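Local coordinates for PA14 domain-containing protein (Clostridium clariflavum, PDB 6QDI), which probably senses plant cell-wall sugars through calcium-binding tandem PA14 domains, as the sensory part of an RsgI-like membrane anti-sigma factor that probably controls cellulosome genes, at residues 12-17 and 46-51. Residues are numbered along the deposited sequence; the frame is centred on the assembly and turned at random.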
loop_
_atom_site.group_PDB
_atom_site.type_symbol
_atom_site.label_atom_id
_atom_site.label_comp_id
_atom_site.label_asym_id
_atom_site.label_seq_id
_atom_site.Cartn_x
_atom_site.Cartn_y
_atom_site.Cartn_z
ATOM N N ILE A 12 3.334 1.539 2.137
ATOM C CA ILE A 12 4.419 2.319 1.495
ATOM C C ILE A 12 4.760 1.859 0.090
ATOM O O ILE A 12 5.508 2.551 -0.592
ATOM C CB ILE A 12 5.715 2.316 2.323
ATOM C CG1 ILE A 12 6.346 0.932 2.457
ATOM C CG2 ILE A 12 5.468 2.938 3.705
ATOM C CD1 ILE A 12 7.818 0.974 2.772
ATOM N N ASP A 13 4.239 0.713 -0.344
ATOM C CA ASP A 13 4.762 -0.004 -1.521
ATOM C C ASP A 13 3.692 -0.237 -2.568
ATOM O O ASP A 13 3.749 -1.246 -3.282
ATOM C CB ASP A 13 5.373 -1.336 -1.059
ATOM C CG ASP A 13 4.355 -2.298 -0.448
ATOM O OD1 ASP A 13 3.216 -1.833 -0.152
ATOM O OD2 ASP A 13 4.718 -3.473 -0.272
ATOM N N LEU A 14 2.718 0.655 -2.673
ATOM C CA LEU A 14 1.724 0.571 -3.766
ATOM C C LEU A 14 0.934 -0.727 -3.673
ATOM O O LEU A 14 0.546 -1.317 -4.696
ATOM C CB LEU A 14 2.368 0.801 -5.130
ATOM C CG LEU A 14 3.161 2.107 -5.244
ATOM C CD1 LEU A 14 4.080 2.039 -6.451
ATOM C CD2 LEU A 14 2.251 3.311 -5.282
ATOM N N THR A 15 0.655 -1.154 -2.440
ATOM C CA THR A 15 -0.219 -2.266 -2.169
ATOM C C THR A 15 -1.331 -1.819 -1.207
ATOM O O THR A 15 -1.185 -0.881 -0.434
ATOM C CB THR A 15 0.512 -3.475 -1.613
ATOM O OG1 THR A 15 0.992 -3.221 -0.297
ATOM C CG2 THR A 15 1.592 -3.959 -2.539
ATOM N N ASN A 16 -2.436 -2.570 -1.298
ATOM C CA ASN A 16 -3.648 -2.368 -0.507
ATOM C C ASN A 16 -4.364 -1.080 -0.901
ATOM O O ASN A 16 -4.374 -0.076 -0.182
ATOM C CB ASN A 16 -3.409 -2.494 0.996
ATOM C CG ASN A 16 -4.675 -2.785 1.716
ATOM O OD1 ASN A 16 -5.687 -3.154 1.095
ATOM N ND2 ASN A 16 -4.625 -2.731 3.015
ATOM N N PHE A 17 -4.948 -1.108 -2.088
ATOM C CA PHE A 17 -5.704 -0.009 -2.653
ATOM C C PHE A 17 -6.892 0.378 -1.797
ATOM O O PHE A 17 -7.654 -0.501 -1.374
ATOM C CB PHE A 17 -6.193 -0.448 -4.040
ATOM C CG PHE A 17 -7.142 0.522 -4.670
ATOM C CD1 PHE A 17 -6.688 1.627 -5.371
ATOM C CD2 PHE A 17 -8.498 0.321 -4.580
ATOM C CE1 PHE A 17 -7.585 2.518 -5.972
ATOM C CE2 PHE A 17 -9.396 1.224 -5.127
ATOM C CZ PHE A 17 -8.939 2.296 -5.851
ATOM N N SER A 46 1.051 5.401 -0.046
ATOM C CA SER A 46 1.696 5.595 -1.337
ATOM C C SER A 46 0.618 5.890 -2.366
ATOM O O SER A 46 -0.581 5.651 -2.122
ATOM C CB SER A 46 2.572 4.379 -1.704
ATOM O OG SER A 46 1.811 3.164 -1.706
ATOM N N VAL A 47 1.026 6.454 -3.495
ATOM C CA VAL A 47 0.118 6.904 -4.536
ATOM C C VAL A 47 0.734 6.644 -5.881
ATOM O O VAL A 47 1.955 6.827 -6.084
ATOM C CB VAL A 47 -0.182 8.429 -4.400
ATOM C CG1 VAL A 47 -1.331 8.806 -5.313
ATOM C CG2 VAL A 47 -0.489 8.828 -2.969
ATOM N N ARG A 48 -0.107 6.231 -6.843
ATOM C CA ARG A 48 0.282 6.199 -8.241
ATOM C C ARG A 48 -0.659 7.104 -9.026
ATOM O O ARG A 48 -1.880 6.951 -8.966
ATOM C CB ARG A 48 0.210 4.819 -8.847
ATOM C CG ARG A 48 0.615 4.771 -10.305
ATOM C CD ARG A 48 0.483 3.398 -10.917
ATOM N NE ARG A 48 1.386 2.446 -10.311
ATOM C CZ ARG A 48 1.029 1.387 -9.592
ATOM N NH1 ARG A 48 -0.211 1.156 -9.263
ATOM N NH2 ARG A 48 1.999 0.587 -9.105
ATOM N N TRP A 49 -0.073 8.031 -9.779
ATOM C CA TRP A 49 -0.822 8.854 -10.733
ATOM C C TRP A 49 -0.561 8.401 -12.145
ATOM O O TRP A 49 0.596 8.170 -12.539
ATOM C CB TRP A 49 -0.439 10.337 -10.619
ATOM C CG TRP A 49 -0.953 10.997 -9.392
ATOM C CD1 TRP A 49 -2.188 11.501 -9.194
ATOM C CD2 TRP A 49 -0.231 11.256 -8.176
ATOM N NE1 TRP A 49 -2.304 12.035 -7.962
ATOM C CE2 TRP A 49 -1.109 11.902 -7.307
ATOM C CE3 TRP A 49 1.087 10.967 -7.734
ATOM C CZ2 TRP A 49 -0.734 12.284 -6.042
ATOM C CZ3 TRP A 49 1.448 11.379 -6.451
ATOM C CH2 TRP A 49 0.537 11.996 -5.633
ATOM N N THR A 50 -1.635 8.274 -12.938
ATOM C CA THR A 50 -1.532 7.878 -14.318
ATOM C C THR A 50 -2.446 8.739 -15.205
ATOM O O THR A 50 -3.541 9.164 -14.808
ATOM C CB THR A 50 -1.888 6.385 -14.537
ATOM O OG1 THR A 50 -3.142 6.111 -13.935
ATOM C CG2 THR A 50 -0.814 5.481 -13.939
ATOM N N GLY A 51 -1.985 8.913 -16.429
ATOM C CA GLY A 51 -2.790 9.553 -17.448
ATOM C C GLY A 51 -1.885 10.009 -18.562
ATOM O O GLY A 51 -0.879 9.359 -18.893
HETATM O O HOH W 1 0.227 -1.163 -7.475
#
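Leu14 packs its isobutyl side chain against Ser46 and the NH2 end of Arg48, joining the loop between strands 4-9 and 17-23 to strand 44-53 in the first PA14 domain. Its CG stands anti to the carbonyl carbon (chi1 -54°), which swings the branched end toward the strand. CD2 of Leu14 lies 3.6 Å from the carbonyl O of Val47, while CD1 comes 3.7 Å from NH2 of Arg48, oblique to the guanidinium; leucine suits the place because its two methyls can meet both neighbours. Ser46 suits its buried place because a small hydroxyl can serve the loop backbone. With chi1 at 57°, OG sits between the backbone N and the carbonyl carbon and accepts a hydrogen bond from N of Leu14 (2.8 Å), somewhat bent at 142°; the same OG is hydrogen-bonded to the carbonyl O of Asn11. Arg48 reaches from the strand and crosses the leucine at about a right angle, its long chain serving two partners. Water 1, at the guanidinium edge and in its plane, accepts from NH1 of Arg48 (3.0 Å) and donates to O of Leu14 (2.8 Å), while NE forms a salt bridge with Glu109. Leu14 thus has both backbone polar atoms engaged, N directly and O through water, consistent with a well-defined conformation in a loop whose Ile12 side chain lies about 4 Å from that of Ser44, a calcium ligand with Asp10 and Asp42.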